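Local coordinates for peptide ABC transporter permease (Staphylococcus hominis, PDB 6EXS), which probably transports small peptides across the membrane, among them a thioalcohol-conjugated peptide that is a precursor of human underarm malodour, at residues V24-W27 with E28-Y32; V194-L197 with L198-K202; S435-L438 with L439-A442. One frame throughout, in Å; residues are numbered along the deposited sequence.

Contact 1: V24-W27 with E28-Y32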
loop_
_atom_site.group_PDB
_atom_site.type_symbol
_atom_site.label_atom_id
_atom_site.label_comp_id
_atom_site.label_asym_id
_atom_site.label_seq_id
_atom_site.Cartn_x
_atom_site.Cartn_y
_atom_site.Cartn_z
ATOM N N VAL A 24 -17.459 -3.672 -3.995
ATOM C CA VAL A 24 -16.881 -2.379 -4.391
ATOM C C VAL A 24 -15.355 -2.403 -4.201
ATOM O O VAL A 24 -14.624 -2.085 -5.142
ATOM C CB VAL A 24 -17.559 -1.197 -3.645
ATOM C CG1 VAL A 24 -16.804 0.112 -3.854
ATOM C CG2 VAL A 24 -19.019 -1.049 -4.054
ATOM N N GLU A 25 -14.875 -2.807 -3.002
ATOM C CA GLU A 25 -13.438 -2.900 -2.705
ATOM C C GLU A 25 -12.746 -3.923 -3.606
ATOM O O GLU A 25 -11.678 -3.626 -4.135
ATOM C CB GLU A 25 -13.191 -3.205 -1.218
ATOM C CG GLU A 25 -11.729 -3.198 -0.793
ATOM C CD GLU A 25 -11.022 -1.863 -0.668
ATOM O OE1 GLU A 25 -9.892 -1.857 -0.132
ATOM O OE2 GLU A 25 -11.598 -0.824 -1.064
ATOM N N PHE A 26 -13.359 -5.100 -3.813
ATOM C CA PHE A 26 -12.781 -6.118 -4.702
ATOM C C PHE A 26 -12.363 -5.541 -6.056
ATOM O O PHE A 26 -11.238 -5.778 -6.481
ATOM C CB PHE A 26 -13.735 -7.320 -4.918
ATOM C CG PHE A 26 -13.233 -8.267 -5.985
ATOM C CD1 PHE A 26 -12.283 -9.237 -5.686
ATOM C CD2 PHE A 26 -13.672 -8.156 -7.300
ATOM C CE1 PHE A 26 -11.794 -10.091 -6.680
ATOM C CE2 PHE A 26 -13.176 -9.010 -8.294
ATOM C CZ PHE A 26 -12.233 -9.963 -7.977
ATOM N N TRP A 27 -13.291 -4.812 -6.730
ATOM C CA TRP A 27 -13.133 -4.244 -8.063
ATOM C C TRP A 27 -12.182 -3.055 -8.123
ATOM O O TRP A 27 -11.524 -2.870 -9.151
ATOM C CB TRP A 27 -14.494 -3.920 -8.681
ATOM C CG TRP A 27 -15.219 -5.168 -9.116
ATOM C CD1 TRP A 27 -16.331 -5.705 -8.542
ATOM C CD2 TRP A 27 -14.799 -6.101 -10.125
ATOM N NE1 TRP A 27 -16.656 -6.890 -9.152
ATOM C CE2 TRP A 27 -15.733 -7.160 -10.129
ATOM C CE3 TRP A 27 -13.748 -6.122 -11.064
ATOM C CZ2 TRP A 27 -15.643 -8.235 -11.026
ATOM C CZ3 TRP A 27 -13.656 -7.191 -11.945
ATOM C CH2 TRP A 27 -14.599 -8.225 -11.927
ATOM N N GLU A 28 -12.059 -2.287 -7.029
ATOM C CA GLU A 28 -11.097 -1.189 -6.962
ATOM C C GLU A 28 -9.693 -1.771 -6.768
ATOM O O GLU A 28 -8.747 -1.281 -7.383
ATOM C CB GLU A 28 -11.446 -0.198 -5.834
ATOM C CG GLU A 28 -10.614 1.081 -5.871
ATOM C CD GLU A 28 -9.253 1.005 -5.206
ATOM O OE1 GLU A 28 -8.280 1.564 -5.760
ATOM O OE2 GLU A 28 -9.158 0.372 -4.131
ATOM N N ARG A 29 -9.558 -2.800 -5.906
ATOM C CA ARG A 29 -8.278 -3.458 -5.663
ATOM C C ARG A 29 -7.825 -4.307 -6.869
ATOM O O ARG A 29 -6.630 -4.328 -7.175
ATOM C CB ARG A 29 -8.289 -4.248 -4.348
ATOM C CG ARG A 29 -8.508 -3.389 -3.093
ATOM C CD ARG A 29 -7.274 -2.613 -2.644
ATOM N NE ARG A 29 -7.133 -1.380 -3.414
ATOM C CZ ARG A 29 -6.053 -0.611 -3.434
ATOM N NH1 ARG A 29 -4.985 -0.929 -2.711
ATOM N NH2 ARG A 29 -6.036 0.495 -4.167
ATOM N N PHE A 30 -8.793 -4.976 -7.567
ATOM C CA PHE A 30 -8.582 -5.753 -8.790
ATOM C C PHE A 30 -7.970 -4.818 -9.843
ATOM O O PHE A 30 -6.904 -5.106 -10.401
ATOM C CB PHE A 30 -9.929 -6.305 -9.310
ATOM C CG PHE A 30 -9.874 -6.997 -10.655
ATOM C CD1 PHE A 30 -9.990 -6.271 -11.840
ATOM C CD2 PHE A 30 -9.728 -8.378 -10.738
ATOM C CE1 PHE A 30 -9.910 -6.910 -13.087
ATOM C CE2 PHE A 30 -9.661 -9.015 -11.988
ATOM C CZ PHE A 30 -9.745 -8.277 -13.152
ATOM N N SER A 31 -8.654 -3.694 -10.107
ATOM C CA SER A 31 -8.223 -2.729 -11.101
ATOM C C SER A 31 -6.951 -1.980 -10.677
ATOM O O SER A 31 -6.116 -1.709 -11.550
ATOM C CB SER A 31 -9.365 -1.794 -11.474
ATOM O OG SER A 31 -9.878 -1.113 -10.343
ATOM N N TYR A 32 -6.755 -1.708 -9.355
ATOM C CA TYR A 32 -5.530 -1.044 -8.888
ATOM C C TYR A 32 -4.321 -1.927 -9.072
ATOM O O TYR A 32 -3.327 -1.465 -9.637
ATOM C CB TYR A 32 -5.592 -0.596 -7.420
ATOM C CG TYR A 32 -4.254 -0.113 -6.876
ATOM C CD1 TYR A 32 -3.716 1.111 -7.270
ATOM C CD2 TYR A 32 -3.527 -0.884 -5.968
ATOM C CE1 TYR A 32 -2.479 1.547 -6.794
ATOM C CE2 TYR A 32 -2.292 -0.454 -5.480
ATOM C CZ TYR A 32 -1.769 0.761 -5.900
ATOM O OH TYR A 32 -0.567 1.212 -5.397
HETATM O O HOH W 1 -10.290 1.330 -1.894
#

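Contact 2: V194-L197 with L198-K202. With OLC ((2R)-2,3-dihydroxypropyl (9Z)-octadec-9-enoate), chain J; OLC ((2R)-2,3-dihydroxypropyl (9Z)-octadec-9-enoate), chain I.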
loop_
_atom_site.group_PDB
_atom_site.type_symbol
_atom_site.label_atom_id
_atom_site.label_comp_id
_atom_site.label_asym_id
_atom_site.label_seq_id
_atom_site.Cartn_x
_atom_site.Cartn_y
_atom_site.Cartn_z
ATOM N N VAL A 194 -20.817 1.158 -10.143
ATOM C CA VAL A 194 -22.213 0.846 -10.475
ATOM C C VAL A 194 -22.930 0.168 -9.279
ATOM O O VAL A 194 -24.045 0.561 -8.930
ATOM C CB VAL A 194 -22.286 0.026 -11.800
ATOM C CG1 VAL A 194 -23.640 -0.654 -11.982
ATOM C CG2 VAL A 194 -21.968 0.908 -13.002
ATOM N N TRP A 195 -22.254 -0.806 -8.636
ATOM C CA TRP A 195 -22.726 -1.565 -7.481
ATOM C C TRP A 195 -22.983 -0.664 -6.260
ATOM O O TRP A 195 -24.031 -0.803 -5.624
ATOM C CB TRP A 195 -21.724 -2.668 -7.138
ATOM C CG TRP A 195 -22.324 -3.814 -6.377
ATOM C CD1 TRP A 195 -22.232 -4.047 -5.035
ATOM C CD2 TRP A 195 -23.089 -4.899 -6.922
ATOM N NE1 TRP A 195 -22.900 -5.208 -4.710
ATOM C CE2 TRP A 195 -23.446 -5.743 -5.848
ATOM C CE3 TRP A 195 -23.523 -5.231 -8.216
ATOM C CZ2 TRP A 195 -24.192 -6.913 -6.032
ATOM C CZ3 TRP A 195 -24.279 -6.383 -8.393
ATOM C CH2 TRP A 195 -24.609 -7.207 -7.310
ATOM N N TYR A 196 -22.051 0.275 -5.958
ATOM C CA TYR A 196 -22.199 1.250 -4.873
ATOM C C TYR A 196 -23.433 2.112 -5.164
ATOM O O TYR A 196 -24.318 2.201 -4.319
ATOM C CB TYR A 196 -20.941 2.135 -4.716
ATOM C CG TYR A 196 -21.071 3.205 -3.649
ATOM C CD1 TYR A 196 -21.600 4.460 -3.949
ATOM C CD2 TYR A 196 -20.669 2.964 -2.337
ATOM C CE1 TYR A 196 -21.753 5.435 -2.965
ATOM C CE2 TYR A 196 -20.778 3.947 -1.353
ATOM C CZ TYR A 196 -21.331 5.177 -1.670
ATOM O OH TYR A 196 -21.467 6.136 -0.696
ATOM N N LEU A 197 -23.506 2.718 -6.370
ATOM C CA LEU A 197 -24.643 3.557 -6.769
ATOM C C LEU A 197 -25.988 2.814 -6.639
ATOM O O LEU A 197 -26.952 3.375 -6.122
ATOM C CB LEU A 197 -24.454 4.114 -8.197
ATOM C CG LEU A 197 -23.321 5.135 -8.414
ATOM C CD1 LEU A 197 -23.146 5.426 -9.874
ATOM C CD2 LEU A 197 -23.585 6.447 -7.686
ATOM N N LEU A 198 -26.030 1.548 -7.057
ATOM C CA LEU A 198 -27.245 0.743 -6.978
ATOM C C LEU A 198 -27.673 0.365 -5.555
ATOM O O LEU A 198 -28.873 0.383 -5.255
ATOM C CB LEU A 198 -27.086 -0.561 -7.796
ATOM C CG LEU A 198 -27.210 -0.485 -9.310
ATOM C CD1 LEU A 198 -26.733 -1.790 -9.951
ATOM C CD2 LEU A 198 -28.637 -0.144 -9.738
ATOM N N PHE A 199 -26.704 -0.020 -4.696
ATOM C CA PHE A 199 -27.016 -0.598 -3.397
ATOM C C PHE A 199 -26.646 0.192 -2.141
ATOM O O PHE A 199 -27.114 -0.201 -1.076
ATOM C CB PHE A 199 -26.378 -1.999 -3.332
ATOM C CG PHE A 199 -26.903 -2.891 -4.433
ATOM C CD1 PHE A 199 -28.223 -3.336 -4.421
ATOM C CD2 PHE A 199 -26.097 -3.242 -5.507
ATOM C CE1 PHE A 199 -28.723 -4.122 -5.465
ATOM C CE2 PHE A 199 -26.593 -4.042 -6.538
ATOM C CZ PHE A 199 -27.904 -4.467 -6.517
ATOM N N ASN A 200 -25.860 1.273 -2.233
ATOM C CA ASN A 200 -25.409 2.027 -1.053
ATOM C C ASN A 200 -26.526 2.602 -0.147
ATOM O O ASN A 200 -26.410 2.478 1.067
ATOM C CB ASN A 200 -24.417 3.148 -1.432
ATOM C CG ASN A 200 -25.052 4.449 -1.861
ATOM O OD1 ASN A 200 -25.342 5.326 -1.036
ATOM N ND2 ASN A 200 -25.324 4.580 -3.147
ATOM N N ARG A 201 -27.563 3.247 -0.730
ATOM C CA ARG A 201 -28.639 3.953 -0.019
ATOM C C ARG A 201 -29.371 3.129 1.067
ATOM O O ARG A 201 -29.404 3.574 2.211
ATOM C CB ARG A 201 -29.653 4.574 -0.999
ATOM C CG ARG A 201 -29.080 5.731 -1.837
ATOM C CD ARG A 201 -29.976 6.151 -3.003
ATOM N NE ARG A 201 -30.094 5.107 -4.027
ATOM C CZ ARG A 201 -31.149 4.940 -4.822
ATOM N NH1 ARG A 201 -32.193 5.756 -4.732
ATOM N NH2 ARG A 201 -31.170 3.952 -5.707
ATOM N N LYS A 202 -29.932 1.954 0.735
ATOM C CA LYS A 202 -30.668 1.170 1.734
ATOM C C LYS A 202 -29.767 0.350 2.687
ATOM O O LYS A 202 -30.143 0.144 3.851
ATOM C CB LYS A 202 -31.758 0.282 1.089
ATOM C CG LYS A 202 -31.276 -0.774 0.100
ATOM C CD LYS A 202 -32.166 -2.016 0.136
ATOM C CE LYS A 202 -31.679 -3.084 -0.812
ATOM N NZ LYS A 202 -32.541 -4.296 -0.764
HETATM C C24 OLC J . -25.299 8.612 -4.710
HETATM C C6 OLC J . -26.230 3.804 -12.054
HETATM C C5 OLC J . -27.617 4.008 -11.465
HETATM C C4 OLC J . -27.625 4.734 -10.130
HETATM C C3 OLC J . -29.012 4.893 -9.526
HETATM C C2 OLC J . -29.004 5.173 -8.025
HETATM C C21 OLC J . -27.197 7.818 -6.167
HETATM C C1 OLC J . -28.605 6.568 -7.638
HETATM C C22 OLC J . -26.154 7.439 -5.142
HETATM O O19 OLC J . -29.062 7.576 -8.111
HETATM O O25 OLC J . -26.049 9.554 -3.952
HETATM O O23 OLC J . -26.787 6.850 -4.005
HETATM O O20 OLC J . -27.685 6.551 -6.668
HETATM C C9 OLC I . -23.298 -9.425 -11.136
HETATM C C8 OLC I . -24.761 -9.326 -10.830
HETATM C C24 OLC I . -31.847 -0.160 -6.868
HETATM C C7 OLC I . -25.550 -8.587 -11.912
HETATM C C6 OLC I . -27.027 -8.384 -11.597
HETATM C C5 OLC I . -27.347 -7.109 -10.824
HETATM C C4 OLC I . -28.835 -6.845 -10.670
HETATM C C3 OLC I . -29.177 -5.412 -10.295
HETATM C C2 OLC I . -30.661 -5.205 -10.018
HETATM C C21 OLC I . -31.803 -1.937 -8.660
HETATM C C1 OLC I . -31.079 -3.763 -10.051
HETATM C C22 OLC I . -31.460 -1.579 -7.231
HETATM O O19 OLC I . -31.146 -3.095 -11.052
HETATM O O25 OLC I . -30.935 0.798 -7.394
HETATM O O23 OLC I . -32.134 -2.492 -6.360
HETATM O O20 OLC I . -31.377 -3.314 -8.819
HETATM O O HOH W 2 -28.548 2.834 -3.695
#

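Contact 3: S435-L438 with L439-A442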
loop_
_atom_site.group_PDB
_atom_site.type_symbol
_atom_site.label_atom_id
_atom_site.label_comp_id
_atom_site.label_asym_id
_atom_site.label_seq_id
_atom_site.Cartn_x
_atom_site.Cartn_y
_atom_site.Cartn_z
ATOM N N SER A 435 -2.123 7.004 11.336
ATOM C CA SER A 435 -1.207 7.595 10.359
ATOM C C SER A 435 0.213 7.041 10.484
ATOM O O SER A 435 0.835 6.833 9.449
ATOM C CB SER A 435 -1.182 9.118 10.470
ATOM O OG SER A 435 -2.383 9.711 10.007
ATOM N N VAL A 436 0.724 6.784 11.720
ATOM C CA VAL A 436 2.096 6.279 11.898
ATOM C C VAL A 436 2.249 4.817 11.400
ATOM O O VAL A 436 3.288 4.526 10.803
ATOM C CB VAL A 436 2.755 6.490 13.294
ATOM C CG1 VAL A 436 2.830 7.969 13.667
ATOM C CG2 VAL A 436 2.078 5.680 14.390
ATOM N N TRP A 437 1.248 3.917 11.595
ATOM C CA TRP A 437 1.372 2.552 11.042
ATOM C C TRP A 437 1.262 2.577 9.491
ATOM O O TRP A 437 1.937 1.806 8.813
ATOM C CB TRP A 437 0.425 1.513 11.706
ATOM C CG TRP A 437 0.180 0.288 10.860
ATOM C CD1 TRP A 437 -0.957 -0.003 10.163
ATOM C CD2 TRP A 437 1.149 -0.713 10.483
ATOM N NE1 TRP A 437 -0.768 -1.131 9.392
ATOM C CE2 TRP A 437 0.517 -1.583 9.565
ATOM C CE3 TRP A 437 2.499 -0.945 10.810
ATOM C CZ2 TRP A 437 1.167 -2.698 9.017
ATOM C CZ3 TRP A 437 3.153 -2.031 10.240
ATOM C CH2 TRP A 437 2.487 -2.899 9.365
ATOM N N LEU A 438 0.462 3.506 8.949
ATOM C CA LEU A 438 0.300 3.721 7.512
ATOM C C LEU A 438 1.590 4.345 6.924
ATOM O O LEU A 438 1.972 4.028 5.793
ATOM C CB LEU A 438 -0.901 4.644 7.290
ATOM C CG LEU A 438 -1.600 4.614 5.934
ATOM C CD1 LEU A 438 -2.082 3.205 5.562
ATOM C CD2 LEU A 438 -2.786 5.505 5.967
ATOM N N LEU A 439 2.276 5.189 7.726
ATOM C CA LEU A 439 3.531 5.826 7.364
ATOM C C LEU A 439 4.714 4.855 7.328
ATOM O O LEU A 439 5.680 5.144 6.629
ATOM C CB LEU A 439 3.830 7.047 8.245
ATOM C CG LEU A 439 3.239 8.370 7.740
ATOM C CD1 LEU A 439 3.381 9.450 8.772
ATOM C CD2 LEU A 439 3.888 8.822 6.427
ATOM N N THR A 440 4.639 3.687 8.021
ATOM C CA THR A 440 5.706 2.676 7.935
ATOM C C THR A 440 5.814 2.233 6.474
ATOM O O THR A 440 6.916 1.962 6.012
ATOM C CB THR A 440 5.500 1.473 8.887
ATOM O OG1 THR A 440 4.370 0.691 8.497
ATOM C CG2 THR A 440 5.377 1.871 10.339
ATOM N N ASN A 441 4.673 2.234 5.733
ATOM C CA ASN A 441 4.609 1.882 4.313
ATOM C C ASN A 441 4.874 3.085 3.396
ATOM O O ASN A 441 5.684 2.972 2.470
ATOM C CB ASN A 441 3.304 1.165 3.957
ATOM C CG ASN A 441 3.369 0.507 2.595
ATOM O OD1 ASN A 441 3.133 1.136 1.553
ATOM N ND2 ASN A 441 3.751 -0.755 2.567
ATOM N N ALA A 442 4.223 4.239 3.668
ATOM C CA ALA A 442 4.407 5.487 2.913
ATOM C C ALA A 442 5.876 5.962 2.931
ATOM O O ALA A 442 6.402 6.336 1.885
ATOM C CB ALA A 442 3.494 6.570 3.460
#

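Contact 1: V24-W27 with E28-Y32
Trp27 turns an edge of its six-membered ring to one face of the Phe30 ring. CZ3 of Trp27 sits over the centre of that face, 3.8 Å from Phe30 CD1, and the planes stand 60° apart. Phe26 CE2 lies over a face of the Trp27 ring, while Trp27 CD1 reaches the edge of the Phe26 ring. Phe26 CZ also meets Phe30 CD2 at 4.1 Å. The guanidinium of Arg29 is flat too. The Glu28 carboxylate lies at its edge and is gripped side-on, NE to OE2 at 2.8 Å and NH2 to OE1 at 3.0 Å. Glu25, Glu28 and Arg29 form the ExxER motif of POT transporters, carried here on helix 16-44 and linked in the family to proton coupling. A water donates to Glu25 OE2 and to Glu28 OE2 and so bridges the two carboxylates. Glu25 OE1 rests on the aliphatic part of Arg29, 3.6 Å from CG. The nearest atoms of the Arg29 side chain and the bound peptide are about 5 Å apart. Ser31 OG lies between its own N and carbonyl carbon (chi1 58°), which brings it to a lone pair of Trp27 O, 2.7 Å away.

Contact 2: V194-L197 with L198-K202
Two ring contacts, each between residues one helical turn apart, link Trp195 to Phe199 and Tyr196 to Asn200. Phe199 presents an edge to the face of Trp195: its CE2 lies over the middle of the indole, 3.6 Å from Trp195 CD2, with the planes at 53°. On the next side chain, Asn200 CB makes a CH-pi contact, 3.6 Å above the centroid of the Tyr196 ring, and the amide runs almost parallel to that ring, 6° from it. Phe23 of helix 16-44 also stacks on Trp195. Val194 CG1 also meets Leu198 CD1, at 3.9 Å.

Among the hydrogen bonds, Tyr196 O accepts twice from Asn200, from N in the carbonyl plane and from ND2 above it, both at 2.8 Å. The Asn200 chi1 of 85° folds the amide back toward that carbonyl. The other hydrogen of ND2 goes almost straight to O23 of the chain J monoolein, while OD1 accepts from NH2 of Arg88 and Tyr196 OH from its NE.

Water takes over where the helix kinks. The N of Arg201 lacks its bond to the turn before, and a water accepts from it and from NE of Arg201 and donates to Leu197 O.

Lipid contacts complete the set. The chain I monoolein donates from O25 to Leu198 O at 3.0 Å, and its acyl chain passes Trp195 CZ3. The Arg201 guanidinium has the chain J monoolein over one face and O25 of chain I at its edge. Such a gathering near the end of helix 178-204 is consistent with a transmembrane helix reaching the membrane interface.

Contact 3: S435-L438 with L439-A442
Trp437 and Thr440 point across one another at a slant, one helical turn apart. The Thr440 hydroxyl is the part that touches: OG1 lies above the plane of the indole, displaced toward its rim, 3.4 Å from Trp437 CE3. Here OG1 stands between its own backbone N and carbonyl carbon (chi1 67°). From that position it donates to Trp437 O at 2.7 Å. The proton goes to the carbonyl, so the oxygen meets the ring by packing alone. The methyl CG2 is anti to the carbonyl carbon and rests 3.4 Å from Val436 O. The Thr440 N-H bonds only weakly, to Val436 O and to Trp437 O. Helix 430-451 belongs to the helical bundle of the major facilitator superfamily fold. It lies against helices 279-302 and 249-273 and also meets helices 56-72 and 74-106 from early in the chain. Trp299 of helix 279-302 meets both Trp437 and Thr440.

Leu439 is turned back over the preceding turn. Its CB is 3.2 Å from Ser435 O, the carbonyl that also accepts from Leu439 N at 2.8 Å, and Tyr267 packs against its side chain. Leu438 O has two donors, Ala442 N at 3.1 Å and Asn441 N at 3.2 Å. The first bond is nearly straight, with an N-H...O angle of 169°; the second comes from above the carbonyl plane. The amide of Asn441 leads away from this turn, and its ND2 bonds to Glu303 OE2.

Following the chain from the N terminus, contact 1 comes first, on helix 16-44. Contact 2 follows on helix 178-204, and contact 3 on helix 430-451. Each joins neighbouring turns of one helix, so none closes a long loop. They run in series, and none nests in or crosses another. Contacts 1 and 2 are tied directly, since Val24 CG2 packs on Tyr196 CB at 3.8 Å. Phe23 adds to this link by meeting both Trp27 and Trp195. Contact 3 touches neither: its nearest atoms are about 8 Å from contact 1 and about 19 Å from contact 2. Contacts 1 and 3 each have a side chain near the bound peptide, while contact 2 lies further from the centre of the chain and touches two monooleins directly.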